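PDB 4RK0: LacI family sugar-binding transcriptional regulator from Enterococcus faecalis V583, which binds ribose between the two lobes of its sugar-binding domain and probably acts as a DNA-binding transcriptional regulator. Local coordinates for residues L226-Q231 against I265-T270. Sequence-based numbering, arbitrary orientation.
With RIB (alpha-D-ribofuranose), chain E.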
loop_
_atom_site.group_PDB
_atom_site.type_symbol
_atom_site.label_atom_id
_atom_site.label_comp_id
_atom_site.label_asym_id
_atom_site.label_seq_id
_atom_site.Cartn_x
_atom_site.Cartn_y
_atom_site.Cartn_z
ATOM N N LEU A 226 12.355 -11.020 -6.626
ATOM C CA LEU A 226 13.316 -9.900 -6.693
ATOM C C LEU A 226 14.318 -9.939 -5.518
ATOM O O LEU A 226 13.944 -9.934 -4.321
ATOM C CB LEU A 226 12.566 -8.553 -6.728
ATOM C CG LEU A 226 13.411 -7.288 -6.681
ATOM C CD1 LEU A 226 14.272 -7.170 -7.938
ATOM C CD2 LEU A 226 12.504 -6.074 -6.522
ATOM N N THR A 227 15.586 -9.976 -5.913
ATOM C CA THR A 227 16.737 -9.856 -5.043
ATOM C C THR A 227 16.786 -8.417 -4.652
ATOM O O THR A 227 16.651 -7.528 -5.518
ATOM C CB THR A 227 18.016 -10.274 -5.790
ATOM O OG1 THR A 227 17.975 -11.680 -6.062
ATOM C CG2 THR A 227 19.293 -9.959 -4.968
ATOM N N THR A 228 16.988 -8.164 -3.364
ATOM C CA THR A 228 16.808 -6.823 -2.839
ATOM C C THR A 228 17.546 -6.626 -1.515
ATOM O O THR A 228 18.068 -7.568 -0.944
ATOM C CB THR A 228 15.297 -6.557 -2.634
ATOM O OG1 THR A 228 15.115 -5.175 -2.408
ATOM C CG2 THR A 228 14.706 -7.379 -1.488
ATOM N N ILE A 229 17.625 -5.386 -1.075
ATOM C CA ILE A 229 18.157 -5.050 0.241
ATOM C C ILE A 229 17.014 -4.824 1.165
ATOM O O ILE A 229 16.175 -3.975 0.888
ATOM C CB ILE A 229 18.992 -3.754 0.178
ATOM C CG1 ILE A 229 20.177 -3.920 -0.747
ATOM C CG2 ILE A 229 19.466 -3.380 1.590
ATOM C CD1 ILE A 229 21.007 -5.168 -0.572
ATOM N N ALA A 230 16.951 -5.577 2.262
ATOM C CA ALA A 230 15.841 -5.467 3.171
ATOM C C ALA A 230 16.050 -4.377 4.225
ATOM O O ALA A 230 17.036 -4.382 4.944
ATOM C CB ALA A 230 15.579 -6.797 3.896
ATOM N N GLN A 231 15.085 -3.475 4.308
ATOM C CA GLN A 231 14.957 -2.539 5.430
ATOM C C GLN A 231 13.952 -3.087 6.421
ATOM O O GLN A 231 12.934 -3.593 6.008
ATOM C CB GLN A 231 14.403 -1.185 4.976
ATOM C CG GLN A 231 15.313 -0.394 4.042
ATOM C CD GLN A 231 14.917 1.058 4.019
ATOM O OE1 GLN A 231 15.003 1.747 5.047
ATOM N NE2 GLN A 231 14.426 1.532 2.873
ATOM N N ILE A 265 18.859 -9.835 0.527
ATOM C CA ILE A 265 17.947 -10.974 0.364
ATOM C C ILE A 265 18.109 -11.451 -1.026
ATOM O O ILE A 265 17.673 -10.783 -1.945
ATOM C CB ILE A 265 16.475 -10.586 0.540
ATOM C CG1 ILE A 265 16.255 -9.875 1.874
ATOM C CG2 ILE A 265 15.591 -11.845 0.485
ATOM C CD1 ILE A 265 16.560 -10.705 3.098
ATOM N N GLU A 266 18.760 -12.595 -1.203
ATOM C CA GLU A 266 19.008 -13.109 -2.523
ATOM C C GLU A 266 17.846 -13.966 -2.972
ATOM O O GLU A 266 17.442 -14.913 -2.277
ATOM C CB GLU A 266 20.317 -13.894 -2.549
ATOM C CG GLU A 266 20.724 -14.439 -3.909
ATOM C CD GLU A 266 22.189 -14.863 -3.954
ATOM O OE1 GLU A 266 22.862 -14.785 -2.902
ATOM O OE2 GLU A 266 22.673 -15.269 -5.037
ATOM N N ARG A 267 17.303 -13.604 -4.128
ATOM C CA ARG A 267 16.230 -14.356 -4.754
ATOM C C ARG A 267 16.666 -14.775 -6.139
ATOM O O ARG A 267 17.738 -15.424 -6.291
ATOM C CB ARG A 267 14.914 -13.556 -4.711
ATOM C CG ARG A 267 14.426 -13.349 -3.320
ATOM C CD ARG A 267 12.965 -12.921 -3.280
ATOM N NE ARG A 267 12.518 -12.793 -1.903
ATOM C CZ ARG A 267 12.496 -11.648 -1.201
ATOM N NH1 ARG A 267 12.946 -10.515 -1.734
ATOM N NH2 ARG A 267 12.054 -11.646 0.051
ATOM N N PHE A 268 15.898 -14.432 -7.173
ATOM C CA PHE A 268 16.119 -15.022 -8.467
ATOM C C PHE A 268 16.270 -14.028 -9.586
ATOM O O PHE A 268 16.301 -14.396 -10.771
ATOM C CB PHE A 268 15.037 -16.090 -8.735
ATOM C CG PHE A 268 15.195 -17.294 -7.861
ATOM C CD1 PHE A 268 16.120 -18.286 -8.187
ATOM C CD2 PHE A 268 14.508 -17.403 -6.658
ATOM C CE1 PHE A 268 16.309 -19.385 -7.364
ATOM C CE2 PHE A 268 14.698 -18.509 -5.823
ATOM C CZ PHE A 268 15.598 -19.498 -6.180
ATOM N N SER A 269 16.472 -12.766 -9.246
ATOM C CA SER A 269 16.521 -11.744 -10.294
ATOM C C SER A 269 17.934 -11.348 -10.754
ATOM O O SER A 269 18.078 -10.484 -11.580
ATOM C CB SER A 269 15.730 -10.506 -9.829
ATOM O OG SER A 269 16.397 -9.834 -8.781
ATOM N N THR A 270 18.956 -11.981 -10.202
ATOM C CA THR A 270 20.311 -11.845 -10.733
ATOM C C THR A 270 20.919 -13.175 -11.111
ATOM O O THR A 270 20.523 -14.221 -10.607
ATOM C CB THR A 270 21.252 -11.162 -9.701
ATOM O OG1 THR A 270 21.522 -12.056 -8.608
ATOM C CG2 THR A 270 20.626 -9.882 -9.157
HETATM O O5 RIB E . 10.721 2.682 -1.201
HETATM C C5 RIB E . 10.422 3.993 -0.748
HETATM C C4 RIB E . 11.725 4.616 -0.493
HETATM O O4 RIB E . 11.653 6.024 -0.151
HETATM C C3 RIB E . 12.147 3.685 0.626
HETATM O O3 RIB E . 13.315 3.061 0.090
HETATM C C2 RIB E . 12.283 4.674 1.787
HETATM O O2 RIB E . 13.491 4.499 2.485
HETATM C C1 RIB E . 12.019 6.086 1.235
HETATM O O1 RIB E . 13.046 7.000 1.578
HETATM O O HOH W 1 19.448 -13.163 -7.604
#
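The guanidinium of Arg-267 meets Leu-226 at its edge: NH1 gives a hydrogen bond of 2.8 Å to Leu-226 O, which lies in the guanidinium plane. One face of the group is covered by CG2 of Ile-265, from the same segment, 3.4 Å above the plane, over its centre. Along the edge, Thr-228 CG2 comes within 3.6 Å of Arg-267 NH1, the two side chains running side by side. Arg-267 reaches the carbonyl with its chain extended from CG to NE, while NH2 turns to a salt bridge with Glu-220 and a hydrogen bond with Asn-215. Thr-228 and Ile-265 form an antiparallel hydrogen-bonded pair, Ile-265 N donating to Thr-228 O (2.8 Å) and Thr-228 N to Ile-265 O (3.1 Å). The pair joins strand 228-230, outermost in the mixed sheet, to the end of strand 257-265, in the periplasmic-binding-protein-like fold of LacI-family regulators. Just past the strand, Gln-231 enters the ribose pocket, where NE2 donates an almost straight bond (174°) to O2 of the sugar, with Asp-214 on NE2 and Thr-107 on OE1 fixing the amide. Where 265-270 leaves the sheet, side-chain hydroxyls take over. Thr-227 OG1, anti to its carbonyl carbon (chi1 -68°), accepts from Arg-267 N at 2.8 Å and also bonds a water that Thr-270 holds through N and OG1, the latter also hydrogen-bonded to His-119 NE2. Ser-269 OG accepts from Thr-227 N at 3.0 Å and is hydrogen-bonded to Ile-210 O as well, tying the loop to strand 209-211 of the parallel sheet. Ala-230 CB rests against Ile-265 CG1.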